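PDB 4HKJ: CPXV203 protein from Cowpox virus, which probably binds MHC class I molecules and keeps them from the cell surface, so hiding infected cells from T cells. Local coordinates for residues 10-15 / 152-157; 22-27 / 140-145; 117-122 / 135-140. All blocks are in the same frame, centred on the assembly; numbering follows the deposited sequence.

Followed from the N terminus, the chain first supplies residues 10-15, whose partners come only at 152-157, so interaction 1 closes the widest loop. Interaction 2 lies within it, joining 22-27 to 140-145, and interaction 3 lies within that, a local hairpin contact of 117-122 with 135-140; the three nest and none cross. Interactions 1 and 2 mark the two ends of one strand pair, 15-25 with 141-152, their centres about 34 Å apart. Interaction 3 belongs to the other sheet of the fold. It shares C140 with interaction 2, and Y136 packs on I141 and L144, so the two sheets meet where interactions 2 and 3 adjoin.

Interaction 1: 10-15 / 152-157; sequences MEEETW and NECERK
E11 meets the 152-157 helix both with its carboxylate and with its carbonyl. OE1 of E11 takes K157 NZ at 2.9 Å on its syn lone pair, a salt bridge in which the two side chains cross at about a right angle; K157 is long enough to span the gap, its chain bending at chi3. The other carboxylate oxygen, OE2, receives a weak bond from E8 N. The helix's first turn has amides that need acceptors, and carbonyls of the short 10-13 turn and the residue after it provide them: E153 N gives its better bond to T14 O at 3.2 Å, while E11 O takes only weak bonds from E153 N and C154 N. N152 is the N-cap, a place suited to asparagine because its short amide can fold over the first turn and accept an amide there. With CG between backbone N and carbonyl carbon (chi1 52°), N152 OD1 accepts E155 N at 3.1 Å, and ND2 is left to give a weak bond to E12 O. N152 CB sits over the face of the W15 five-membered ring, 3.9 Å from its centroid, a CH-pi contact. T14 OG1 is satisfied within its own turn, donating to M10 O. Around this junction, the C7-C154 disulfide links the helix to the N-terminal loop, W15 meets the F150 ring, and helices 9-13 and 153-158 sit at the ends of the adjacent antiparallel strands 15-25 and 141-152.

Interaction 2: 22-27 / 140-145; sequences CIQAKD and CINHLG
The side chains of Q24 and N142 run side by side, pointing the same way, with amide planes 38° apart; N142 ND2 comes alongside Q24 OE1 at 3.5 Å, a polar contact. The imidazole of H143 stands nearly perpendicular to the Q24 amide, 87° between planes, but it is H143 CB that touches Q24 OE1, since the ring leads away from the strand pair. The polar ends of N142 and H143 turn to another protein chain: H143 NE2 bonds to its backbone and N142 OD1 to one of its basic side chains; an amide and an imidazole can make such bonds at an interface. Beneath them the backbones run antiparallel. C22 and G145 exchange two bonds, Q24 N reaches H143 O at 2.9 Å, and Q24 O takes N142 N at 2.7 Å, so the regular pairing is interrupted at N142, where the chain turns a corner. K26 N then bonds to C140 O. On the other face the side chains are apolar: I23 CG2 lies against I141 CD1 at 3.7 Å, and I23 CG1 approaches L144 CD1. Branched aliphatic groups suit this side because it looks into the fold, where I23 meets Y53 and both isoleucines meet V108 of the six-stranded sheet. Strand 15-25 thus lies between 141-152 and 81-88, I23 bonding onward to S82, while the C22-C169 disulfide, on the Q24 and H143 side, ties it to a later part of the chain.

Interaction 3: 117-122 / 135-140; sequences LDFHTL and KYDTSC
A beta hairpin, strand 119-126 paired antiparallel with strand 131-137, forms the outer margin of the six-stranded sheet, and this contact is its open end, where F119 faces D137 and T121 faces K135 as non-hydrogen-bonded pairs. Between them H120 and Y136 form the hydrogen-bonded pair, H120 N giving to Y136 O at 3.0 Å and Y136 N returning to H120 O. Their side chains run alongside each other on one face of the sheet, the rings oblique with planes at 72°; Y136 OH lies near the plane of the imidazole, at its edge, 3.8 Å from H120 CD2. The histidine uses NE2 for the backbone of another protein chain, so it stands at an interface, whereas the tyrosine, large and mostly apolar, packs its ring against V108, I141 and L144. On the other face the F119 ring lies between two groups. K135 CE is over one side in a CH-pi contact, 4.2 Å from the centroid of the F119 ring; a lysine can do this because its aliphatic chain covers the ring while the bend at chi4 carries NZ toward F119 CB. Over the opposite side comes D137 OD2. Aspartate also suits its position as the head of an Asx turn: D137 OD1 accepts S139 N at 3.0 Å, the S139 hydroxyl, and D118 N at 3.2 Å, all from out of the carboxylate plane, while L117 N makes a weak bond to OD2. These several donors would be expected to stabilise its negative charge. The strand pairing ends on D118 O, which T138 grips twice: T138 N and T138 OG1, each 2.9 Å away, arrive from opposite faces of the carbonyl plane.

Interaction 1: 10-15 / 152-157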
HETATM    1  N   MSE D  10      20.831 -19.823 -16.491  1.00 87.82           N
HETATM    2  CA  MSE D  10      21.189 -19.445 -15.129  1.00 91.05           C
HETATM    3  C   MSE D  10      20.103 -18.592 -14.476  1.00 88.05           C
HETATM    4  O   MSE D  10      19.843 -18.712 -13.278  1.00 85.24           O
HETATM    5  CB  MSE D  10      22.525 -18.694 -15.131  1.00 95.56           C
HETATM    6  CG  MSE D  10      22.997 -18.242 -13.758  1.00 95.44           C
HETATM    7 SE   MSE D  10      24.714 -17.315 -13.812  1.00243.41          SE
HETATM    8  CE  MSE D  10      25.821 -18.755 -14.519  1.00104.40           C
ATOM      9  N   GLU D  11      19.469 -17.738 -15.274  1.00 89.21           N
ATOM     10  CA  GLU D  11      18.438 -16.832 -14.775  1.00 85.85           C
ATOM     11  C   GLU D  11      17.172 -17.576 -14.359  1.00 88.11           C
ATOM     12  O   GLU D  11      16.510 -17.200 -13.392  1.00 82.26           O
ATOM     13  CB  GLU D  11      18.099 -15.779 -15.833  1.00 81.31           C
ATOM     14  CG  GLU D  11      19.293 -14.970 -16.308  1.00 86.56           C
ATOM     15  CD  GLU D  11      18.912 -13.917 -17.330  1.00 96.68           C
ATOM     16  OE1 GLU D  11      17.914 -13.200 -17.105  1.00100.89           O
ATOM     17  OE2 GLU D  11      19.608 -13.810 -18.362  1.00 95.64           O
ATOM     18  N   GLU D  12      16.840 -18.635 -15.092  1.00 96.18           N
ATOM     19  CA  GLU D  12      15.640 -19.413 -14.808  1.00 96.46           C
ATOM     20  C   GLU D  12      15.826 -20.334 -13.605  1.00 94.94           C
ATOM     21  O   GLU D  12      14.861 -20.901 -13.094  1.00 99.92           O
ATOM     22  CB  GLU D  12      15.224 -20.230 -16.033  1.00102.87           C
ATOM     23  CG  GLU D  12      14.829 -19.393 -17.240  1.00111.39           C
ATOM     24  CD  GLU D  12      14.388 -20.239 -18.418  1.00122.23           C
ATOM     25  OE1 GLU D  12      14.230 -21.467 -18.245  1.00127.60           O
ATOM     26  OE2 GLU D  12      14.200 -19.678 -19.518  1.00123.11           O
ATOM     27  N   GLU D  13      17.070 -20.477 -13.154  1.00 90.03           N
ATOM     28  CA  GLU D  13      17.383 -21.376 -12.046  1.00 86.45           C
ATOM     29  C   GLU D  13      17.767 -20.629 -10.769  1.00 86.01           C
ATOM     30  O   GLU D  13      17.766 -21.205  -9.681  1.00 93.02           O
ATOM     31  CB  GLU D  13      18.495 -22.354 -12.440  1.00 86.83           C
ATOM     32  CG  GLU D  13      18.140 -23.273 -13.603  1.00 95.71           C
ATOM     33  CD  GLU D  13      19.171 -24.367 -13.821  1.00103.99           C
ATOM     34  OE1 GLU D  13      20.068 -24.520 -12.963  1.00103.08           O
ATOM     35  OE2 GLU D  13      19.086 -25.074 -14.847  1.00108.58           O
ATOM     36  N   THR D  14      18.097 -19.348 -10.903  1.00 74.12           N
ATOM     37  CA  THR D  14      18.471 -18.534  -9.751  1.00 64.98           C
ATOM     38  C   THR D  14      17.233 -17.960  -9.073  1.00 61.20           C
ATOM     39  O   THR D  14      16.621 -17.024  -9.583  1.00 61.29           O
ATOM     40  CB  THR D  14      19.394 -17.369 -10.155  1.00 62.95           C
ATOM     41  OG1 THR D  14      20.521 -17.873 -10.883  1.00 74.19           O
ATOM     42  CG2 THR D  14      19.882 -16.623  -8.922  1.00 50.77           C
ATOM     43  N   TRP D  15      16.868 -18.521  -7.925  1.00 57.94           N
ATOM     44  CA  TRP D  15      15.703 -18.050  -7.181  1.00 61.76           C
ATOM     45  C   TRP D  15      16.102 -17.178  -5.994  1.00 61.12           C
ATOM     46  O   TRP D  15      17.009 -17.519  -5.240  1.00 64.26           O
ATOM     47  CB  TRP D  15      14.852 -19.233  -6.717  1.00 57.68           C
ATOM     48  CG  TRP D  15      14.030 -19.834  -7.812  1.00 60.32           C
ATOM     49  CD1 TRP D  15      14.479 -20.598  -8.849  1.00 68.39           C
ATOM     50  CD2 TRP D  15      12.612 -19.722  -7.981  1.00 55.50           C
ATOM     51  NE1 TRP D  15      13.429 -20.967  -9.655  1.00 67.74           N
ATOM     52  CE2 TRP D  15      12.272 -20.442  -9.143  1.00 57.20           C
ATOM     53  CE3 TRP D  15      11.598 -19.085  -7.262  1.00 65.95           C
ATOM     54  CZ2 TRP D  15      10.960 -20.542  -9.602  1.00 58.70           C
ATOM     55  CZ3 TRP D  15      10.296 -19.184  -7.719  1.00 75.12           C
ATOM     56  CH2 TRP D  15       9.988 -19.907  -8.878  1.00 72.27           C
ATOM     57  N   ASN D 152      12.371 -16.163  -9.743  1.00 58.81           N
ATOM     58  CA  ASN D 152      13.676 -16.238 -10.391  1.00 58.43           C
ATOM     59  C   ASN D 152      14.032 -14.968 -11.158  1.00 63.04           C
ATOM     60  O   ASN D 152      13.188 -14.094 -11.356  1.00 72.01           O
ATOM     61  CB  ASN D 152      13.776 -17.473 -11.295  1.00 64.87           C
ATOM     62  CG  ASN D 152      12.623 -17.579 -12.274  1.00 74.03           C
ATOM     63  OD1 ASN D 152      11.996 -16.581 -12.627  1.00 84.71           O
ATOM     64  ND2 ASN D 152      12.341 -18.796 -12.722  1.00 69.68           N
ATOM     65  N   GLU D 153      15.288 -14.873 -11.587  1.00 59.71           N
ATOM     66  CA  GLU D 153      15.788 -13.672 -12.250  1.00 61.81           C
ATOM     67  C   GLU D 153      15.137 -13.418 -13.607  1.00 67.87           C
ATOM     68  O   GLU D 153      15.083 -12.280 -14.069  1.00 77.99           O
ATOM     69  CB  GLU D 153      17.310 -13.735 -12.401  1.00 80.31           C
ATOM     70  CG  GLU D 153      18.066 -13.504 -11.104  1.00 91.19           C
ATOM     71  CD  GLU D 153      17.840 -12.115 -10.542  1.00101.50           C
ATOM     72  OE1 GLU D 153      18.343 -11.142 -11.142  1.00105.57           O
ATOM     73  OE2 GLU D 153      17.156 -11.997  -9.505  1.00103.35           O
ATOM     74  N   CYS D 154      14.644 -14.478 -14.238  1.00 67.23           N
ATOM     75  CA  CYS D 154      13.981 -14.348 -15.529  1.00 67.97           C
ATOM     76  C   CYS D 154      12.643 -13.631 -15.387  1.00 74.22           C
ATOM     77  O   CYS D 154      12.387 -12.635 -16.062  1.00 68.69           O
ATOM     78  CB  CYS D 154      13.775 -15.721 -16.170  1.00 54.53           C
ATOM     79  SG  CYS D 154      13.054 -15.663 -17.826  1.00115.69           S
ATOM     80  N   GLU D 155      11.795 -14.149 -14.502  1.00 79.52           N
ATOM     81  CA  GLU D 155      10.469 -13.582 -14.283  1.00 75.05           C
ATOM     82  C   GLU D 155      10.534 -12.186 -13.668  1.00 73.27           C
ATOM     83  O   GLU D 155       9.678 -11.344 -13.934  1.00 77.07           O
ATOM     84  CB  GLU D 155       9.627 -14.510 -13.407  1.00 66.32           C
ATOM     85  CG  GLU D 155       9.161 -15.772 -14.115  1.00 80.46           C
ATOM     86  CD  GLU D 155       8.411 -16.712 -13.194  1.00 94.68           C
ATOM     87  OE1 GLU D 155       8.459 -16.501 -11.965  1.00 98.26           O
ATOM     88  OE2 GLU D 155       7.772 -17.660 -13.699  1.00 98.55           O
ATOM     89  N   ARG D 156      11.551 -11.950 -12.845  1.00 68.35           N
ATOM     90  CA  ARG D 156      11.747 -10.641 -12.231  1.00 68.05           C
ATOM     91  C   ARG D 156      12.091  -9.607 -13.298  1.00 75.79           C
ATOM     92  O   ARG D 156      11.642  -8.460 -13.239  1.00 82.84           O
ATOM     93  CB  ARG D 156      12.855 -10.700 -11.176  1.00 68.11           C
ATOM     94  CG  ARG D 156      13.070  -9.394 -10.424  1.00 83.46           C
ATOM     95  CD  ARG D 156      14.325  -9.441  -9.564  1.00 99.15           C
ATOM     96  NE  ARG D 156      15.526  -9.662 -10.364  1.00111.51           N
ATOM     97  CZ  ARG D 156      16.214  -8.697 -10.967  1.00118.10           C
ATOM     98  NH1 ARG D 156      15.820  -7.435 -10.866  1.00115.87           N
ATOM     99  NH2 ARG D 156      17.295  -8.995 -11.674  1.00123.01           N
ATOM    100  N   LYS D 157      12.887 -10.026 -14.276  1.00 71.32           N
ATOM    101  CA  LYS D 157      13.290  -9.161 -15.377  1.00 68.66           C
ATOM    102  C   LYS D 157      12.118  -8.872 -16.312  1.00 64.13           C
ATOM    103  O   LYS D 157      12.053  -7.812 -16.932  1.00 61.25           O
ATOM    104  CB  LYS D 157      14.440  -9.804 -16.158  1.00 70.99           C
ATOM    105  CG  LYS D 157      14.991  -8.953 -17.290  1.00 77.48           C
ATOM    106  CD  LYS D 157      16.131  -9.659 -18.010  1.00 79.85           C
ATOM    107  CE  LYS D 157      15.687 -11.000 -18.570  1.00 73.93           C
ATOM    108  NZ  LYS D 157      16.783 -11.684 -19.310  1.00 74.85           N
TER

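Interaction 2: 22-27 / 140-145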
ATOM      1  N   CYS D  22       7.400  -4.098   8.079  1.00 47.15           N
ATOM      2  CA  CYS D  22       7.423  -2.785   8.713  1.00 52.37           C
ATOM      3  C   CYS D  22       6.677  -2.812  10.043  1.00 52.91           C
ATOM      4  O   CYS D  22       5.494  -3.147  10.096  1.00 60.16           O
ATOM      5  CB  CYS D  22       6.814  -1.728   7.787  1.00 51.16           C
ATOM      6  SG  CYS D  22       6.917  -0.029   8.413  1.00 60.18           S
ATOM      7  N   ILE D  23       7.380  -2.459  11.113  1.00 50.37           N
ATOM      8  CA  ILE D  23       6.791  -2.444  12.446  1.00 56.41           C
ATOM      9  C   ILE D  23       6.713  -1.018  12.980  1.00 61.09           C
ATOM     10  O   ILE D  23       7.724  -0.317  13.048  1.00 72.29           O
ATOM     11  CB  ILE D  23       7.610  -3.299  13.432  1.00 58.03           C
ATOM     12  CG1 ILE D  23       8.015  -4.626  12.788  1.00 56.05           C
ATOM     13  CG2 ILE D  23       6.824  -3.537  14.710  1.00 64.37           C
ATOM     14  CD1 ILE D  23       8.919  -5.476  13.656  1.00 42.96           C
ATOM     15  N   GLN D  24       5.512  -0.589  13.354  1.00 54.44           N
ATOM     16  CA  GLN D  24       5.323   0.745  13.913  1.00 60.11           C
ATOM     17  C   GLN D  24       5.096   0.682  15.422  1.00 61.47           C
ATOM     18  O   GLN D  24       4.266  -0.089  15.904  1.00 72.51           O
ATOM     19  CB  GLN D  24       4.159   1.467  13.228  1.00 51.43           C
ATOM     20  CG  GLN D  24       3.942   2.895  13.711  1.00 54.57           C
ATOM     21  CD  GLN D  24       2.831   3.607  12.965  1.00 62.67           C
ATOM     22  OE1 GLN D  24       1.799   3.015  12.649  1.00 60.17           O
ATOM     23  NE2 GLN D  24       3.040   4.887  12.677  1.00 70.75           N
ATOM     24  N   ALA D  25       5.841   1.500  16.158  1.00 55.24           N
ATOM     25  CA  ALA D  25       5.776   1.504  17.615  1.00 75.61           C
ATOM     26  C   ALA D  25       4.475   2.112  18.123  1.00 78.14           C
ATOM     27  O   ALA D  25       3.891   2.983  17.480  1.00 72.76           O
ATOM     28  CB  ALA D  25       6.970   2.249  18.192  1.00 81.35           C
ATOM     29  N   LYS D  26       4.029   1.645  19.285  1.00 85.23           N
ATOM     30  CA  LYS D  26       2.817   2.162  19.908  1.00 83.71           C
ATOM     31  C   LYS D  26       3.100   2.628  21.331  1.00 87.02           C
ATOM     32  O   LYS D  26       3.723   1.912  22.115  1.00 91.61           O
ATOM     33  CB  LYS D  26       1.720   1.097  19.914  1.00 78.16           C
ATOM     34  CG  LYS D  26       0.445   1.521  20.625  1.00 78.64           C
ATOM     35  CD  LYS D  26      -0.615   0.432  20.557  1.00 79.34           C
ATOM     36  CE  LYS D  26      -1.921   0.894  21.184  1.00 81.06           C
ATOM     37  NZ  LYS D  26      -2.995  -0.125  21.041  1.00 78.72           N
ATOM     38  N   ASP D  27       2.648   3.838  21.647  1.00 94.23           N
ATOM     39  CA  ASP D  27       2.782   4.419  22.985  1.00109.97           C
ATOM     40  C   ASP D  27       4.228   4.584  23.460  1.00105.00           C
ATOM     41  O   ASP D  27       4.472   4.820  24.644  1.00107.81           O
ATOM     42  CB  ASP D  27       1.970   3.618  24.013  1.00122.57           C
ATOM     43  CG  ASP D  27       0.486   3.616  23.706  1.00133.90           C
ATOM     44  OD1 ASP D  27      -0.008   4.615  23.142  1.00141.75           O
ATOM     45  OD2 ASP D  27      -0.188   2.614  24.028  1.00133.01           O
ATOM     46  N   CYS D 140       2.898  -2.935  22.374  1.00 71.51           N
ATOM     47  CA  CYS D 140       3.967  -2.027  21.971  1.00 76.81           C
ATOM     48  C   CYS D 140       4.050  -1.851  20.455  1.00 74.97           C
ATOM     49  O   CYS D 140       4.888  -1.101  19.959  1.00 78.20           O
ATOM     50  CB  CYS D 140       5.316  -2.499  22.526  1.00 88.10           C
ATOM     51  SG  CYS D 140       5.824  -4.160  22.003  1.00103.97           S
ATOM     52  N   ILE D 141       3.175  -2.536  19.723  1.00 75.14           N
ATOM     53  CA  ILE D 141       3.169  -2.441  18.266  1.00 61.93           C
ATOM     54  C   ILE D 141       1.845  -1.905  17.727  1.00 62.69           C
ATOM     55  O   ILE D 141       0.788  -2.506  17.930  1.00 68.01           O
ATOM     56  CB  ILE D 141       3.490  -3.799  17.610  1.00 55.94           C
ATOM     57  CG1 ILE D 141       4.919  -4.219  17.948  1.00 53.56           C
ATOM     58  CG2 ILE D 141       3.301  -3.723  16.104  1.00 51.67           C
ATOM     59  CD1 ILE D 141       5.298  -5.577  17.416  1.00 67.74           C
ATOM     60  N   ASN D 142       1.914  -0.773  17.034  1.00 64.70           N
ATOM     61  CA  ASN D 142       0.722  -0.107  16.520  1.00 71.60           C
ATOM     62  C   ASN D 142       0.233  -0.687  15.195  1.00 67.79           C
ATOM     63  O   ASN D 142      -0.972  -0.808  14.968  1.00 57.88           O
ATOM     64  CB  ASN D 142       0.975   1.394  16.367  1.00 60.46           C
ATOM     65  CG  ASN D 142      -0.304   2.184  16.198  1.00 67.72           C
ATOM     66  OD1 ASN D 142      -1.364   1.780  16.678  1.00 65.14           O
ATOM     67  ND2 ASN D 142      -0.215   3.317  15.511  1.00 71.50           N
ATOM     68  N   HIS D 143       1.172  -1.039  14.322  1.00 61.52           N
ATOM     69  CA  HIS D 143       0.833  -1.617  13.025  1.00 62.03           C
ATOM     70  C   HIS D 143       1.979  -2.459  12.465  1.00 56.58           C
ATOM     71  O   HIS D 143       3.150  -2.157  12.692  1.00 59.89           O
ATOM     72  CB  HIS D 143       0.455  -0.520  12.028  1.00 51.46           C
ATOM     73  CG  HIS D 143      -0.015  -1.045  10.707  1.00 49.80           C
ATOM     74  ND1 HIS D 143       0.852  -1.412   9.702  1.00 50.39           N
ATOM     75  CD2 HIS D 143      -1.261  -1.271  10.230  1.00 76.01           C
ATOM     76  CE1 HIS D 143       0.160  -1.840   8.661  1.00 58.35           C
ATOM     77  NE2 HIS D 143      -1.125  -1.763   8.955  1.00 68.33           N
ATOM     78  N   LEU D 144       1.629  -3.513  11.732  1.00 46.65           N
ATOM     79  CA  LEU D 144       2.621  -4.390  11.118  1.00 44.09           C
ATOM     80  C   LEU D 144       2.233  -4.747   9.686  1.00 42.61           C
ATOM     81  O   LEU D 144       1.143  -5.265   9.439  1.00 65.37           O
ATOM     82  CB  LEU D 144       2.805  -5.662  11.951  1.00 44.51           C
ATOM     83  CG  LEU D 144       3.918  -6.632  11.553  1.00 50.14           C
ATOM     84  CD1 LEU D 144       4.614  -7.171  12.790  1.00 43.32           C
ATOM     85  CD2 LEU D 144       3.378  -7.780  10.715  1.00 57.95           C
ATOM     86  N   GLY D 145       3.132  -4.468   8.748  1.00 59.40           N
ATOM     87  CA  GLY D 145       2.917  -4.811   7.355  1.00 49.67           C
ATOM     88  C   GLY D 145       3.985  -5.765   6.863  1.00 49.48           C
ATOM     89  O   GLY D 145       5.129  -5.710   7.311  1.00 58.15           O
TER

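Interaction 3: 117-122 / 135-140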
ATOM      1  N   LEU D 117       2.338  -8.018  26.933  1.00 92.15           N
ATOM      2  CA  LEU D 117       2.153  -9.434  26.622  1.00 76.49           C
ATOM      3  C   LEU D 117       0.756  -9.766  26.105  1.00 77.00           C
ATOM      4  O   LEU D 117       0.152 -10.760  26.513  1.00 95.18           O
ATOM      5  CB  LEU D 117       2.500 -10.303  27.835  1.00 82.35           C
ATOM      6  CG  LEU D 117       3.949 -10.198  28.315  1.00 87.44           C
ATOM      7  CD1 LEU D 117       4.145 -10.958  29.616  1.00 84.44           C
ATOM      8  CD2 LEU D 117       4.898 -10.709  27.243  1.00 76.14           C
ATOM      9  N   ASP D 118       0.249  -8.930  25.206  1.00 77.76           N
ATOM     10  CA  ASP D 118      -1.027  -9.189  24.550  1.00 87.33           C
ATOM     11  C   ASP D 118      -0.795  -9.466  23.071  1.00 77.73           C
ATOM     12  O   ASP D 118      -0.836  -8.555  22.242  1.00 71.05           O
ATOM     13  CB  ASP D 118      -1.975  -8.005  24.724  1.00101.82           C
ATOM     14  CG  ASP D 118      -3.350  -8.269  24.146  1.00112.42           C
ATOM     15  OD1 ASP D 118      -3.778  -9.442  24.143  1.00113.37           O
ATOM     16  OD2 ASP D 118      -4.004  -7.306  23.694  1.00119.00           O
ATOM     17  N   PHE D 119      -0.553 -10.730  22.745  1.00 78.60           N
ATOM     18  CA  PHE D 119      -0.173 -11.109  21.389  1.00 76.25           C
ATOM     19  C   PHE D 119      -1.352 -11.298  20.442  1.00 73.36           C
ATOM     20  O   PHE D 119      -2.502 -11.423  20.865  1.00 77.69           O
ATOM     21  CB  PHE D 119       0.683 -12.377  21.409  1.00 76.34           C
ATOM     22  CG  PHE D 119       2.019 -12.193  22.062  1.00 74.62           C
ATOM     23  CD1 PHE D 119       3.089 -11.689  21.345  1.00 70.11           C
ATOM     24  CD2 PHE D 119       2.205 -12.524  23.394  1.00 68.89           C
ATOM     25  CE1 PHE D 119       4.322 -11.517  21.944  1.00 64.42           C
ATOM     26  CE2 PHE D 119       3.436 -12.354  23.999  1.00 68.19           C
ATOM     27  CZ  PHE D 119       4.495 -11.849  23.273  1.00 65.91           C
ATOM     28  N   HIS D 120      -1.039 -11.318  19.152  1.00 68.42           N
ATOM     29  CA  HIS D 120      -2.018 -11.561  18.107  1.00 67.46           C
ATOM     30  C   HIS D 120      -1.336 -12.299  16.966  1.00 60.46           C
ATOM     31  O   HIS D 120      -0.291 -11.868  16.477  1.00 55.04           O
ATOM     32  CB  HIS D 120      -2.607 -10.242  17.607  1.00 77.58           C
ATOM     33  CG  HIS D 120      -3.497 -10.391  16.410  1.00 87.36           C
ATOM     34  ND1 HIS D 120      -4.499 -11.332  16.340  1.00 96.52           N
ATOM     35  CD2 HIS D 120      -3.533  -9.711  15.238  1.00 85.95           C
ATOM     36  CE1 HIS D 120      -5.116 -11.229  15.174  1.00 96.54           C
ATOM     37  NE2 HIS D 120      -4.550 -10.254  14.489  1.00 92.66           N
ATOM     38  N   THR D 121      -1.917 -13.420  16.554  1.00 70.39           N
ATOM     39  CA  THR D 121      -1.345 -14.215  15.474  1.00 72.20           C
ATOM     40  C   THR D 121      -2.175 -14.083  14.205  1.00 65.47           C
ATOM     41  O   THR D 121      -3.380 -14.340  14.206  1.00 73.21           O
ATOM     42  CB  THR D 121      -1.225 -15.700  15.865  1.00 79.86           C
ATOM     43  OG1 THR D 121      -0.273 -15.840  16.928  1.00 79.28           O
ATOM     44  CG2 THR D 121      -0.765 -16.527  14.677  1.00 77.83           C
ATOM     45  N   LEU D 122      -1.522 -13.673  13.123  1.00 54.68           N
ATOM     46  CA  LEU D 122      -2.196 -13.483  11.848  1.00 61.91           C
ATOM     47  C   LEU D 122      -1.393 -14.103  10.713  1.00 64.93           C
ATOM     48  O   LEU D 122      -0.182 -13.905  10.618  1.00 73.49           O
ATOM     49  CB  LEU D 122      -2.411 -11.992  11.581  1.00 50.81           C
ATOM     50  CG  LEU D 122      -3.168 -11.636  10.298  1.00 59.44           C
ATOM     51  CD1 LEU D 122      -4.633 -12.029  10.408  1.00 53.54           C
ATOM     52  CD2 LEU D 122      -3.024 -10.155   9.982  1.00 56.43           C
ATOM     53  N   LYS D 135       3.261 -13.433  14.623  1.00 66.82           N
ATOM     54  CA  LYS D 135       2.762 -13.292  15.984  1.00 68.60           C
ATOM     55  C   LYS D 135       3.471 -12.114  16.643  1.00 64.52           C
ATOM     56  O   LYS D 135       4.697 -12.095  16.726  1.00 60.50           O
ATOM     57  CB  LYS D 135       3.034 -14.577  16.769  1.00 62.78           C
ATOM     58  CG  LYS D 135       2.790 -14.473  18.263  1.00 67.06           C
ATOM     59  CD  LYS D 135       3.338 -15.697  18.983  1.00 78.04           C
ATOM     60  CE  LYS D 135       3.173 -15.580  20.490  1.00 93.04           C
ATOM     61  NZ  LYS D 135       1.745 -15.615  20.909  1.00102.80           N
ATOM     62  N   TYR D 136       2.708 -11.126  17.102  1.00 54.55           N
ATOM     63  CA  TYR D 136       3.315  -9.923  17.666  1.00 57.77           C
ATOM     64  C   TYR D 136       2.556  -9.333  18.854  1.00 72.81           C
ATOM     65  O   TYR D 136       1.336  -9.462  18.960  1.00 88.60           O
ATOM     66  CB  TYR D 136       3.519  -8.861  16.582  1.00 62.29           C
ATOM     67  CG  TYR D 136       2.238  -8.307  15.993  1.00 66.36           C
ATOM     68  CD1 TYR D 136       1.556  -8.989  14.992  1.00 65.56           C
ATOM     69  CD2 TYR D 136       1.720  -7.094  16.429  1.00 69.49           C
ATOM     70  CE1 TYR D 136       0.388  -8.482  14.450  1.00 69.22           C
ATOM     71  CE2 TYR D 136       0.554  -6.582  15.893  1.00 69.84           C
ATOM     72  CZ  TYR D 136      -0.108  -7.278  14.905  1.00 70.92           C
ATOM     73  OH  TYR D 136      -1.269  -6.767  14.371  1.00 70.02           O
ATOM     74  N   ASP D 137       3.301  -8.679  19.741  1.00 66.28           N
ATOM     75  CA  ASP D 137       2.740  -8.045  20.929  1.00 69.71           C
ATOM     76  C   ASP D 137       2.098  -6.711  20.556  1.00 81.76           C
ATOM     77  O   ASP D 137       2.786  -5.771  20.162  1.00 84.68           O
ATOM     78  CB  ASP D 137       3.842  -7.827  21.968  1.00 69.56           C
ATOM     79  CG  ASP D 137       3.299  -7.549  23.356  1.00 82.82           C
ATOM     80  OD1 ASP D 137       2.154  -7.064  23.474  1.00 86.41           O
ATOM     81  OD2 ASP D 137       4.026  -7.812  24.336  1.00 89.77           O
ATOM     82  N   THR D 138       0.778  -6.633  20.695  1.00 62.63           N
ATOM     83  CA  THR D 138       0.031  -5.449  20.285  1.00 73.91           C
ATOM     84  C   THR D 138       0.064  -4.333  21.328  1.00 83.00           C
ATOM     85  O   THR D 138      -0.507  -3.264  21.118  1.00 88.50           O
ATOM     86  CB  THR D 138      -1.438  -5.793  19.964  1.00 79.71           C
ATOM     87  OG1 THR D 138      -2.119  -6.167  21.167  1.00 85.90           O
ATOM     88  CG2 THR D 138      -1.513  -6.937  18.963  1.00 72.89           C
ATOM     89  N   SER D 139       0.732  -4.582  22.450  1.00 88.21           N
ATOM     90  CA  SER D 139       0.845  -3.574  23.498  1.00 91.65           C
ATOM     91  C   SER D 139       1.892  -2.525  23.139  1.00 83.55           C
ATOM     92  O   SER D 139       1.787  -1.367  23.544  1.00 86.10           O
ATOM     93  CB  SER D 139       1.175  -4.221  24.846  1.00 99.20           C
ATOM     94  OG  SER D 139       2.411  -4.913  24.795  1.00107.75           O
ATOM     95  N   CYS D 140       2.898  -2.935  22.374  1.00 71.51           N
ATOM     96  CA  CYS D 140       3.967  -2.027  21.971  1.00 76.81           C
ATOM     97  C   CYS D 140       4.050  -1.851  20.455  1.00 74.97           C
ATOM     98  O   CYS D 140       4.888  -1.101  19.959  1.00 78.20           O
ATOM     99  CB  CYS D 140       5.316  -2.499  22.526  1.00 88.10           C
ATOM    100  SG  CYS D 140       5.824  -4.160  22.003  1.00103.97           S
TER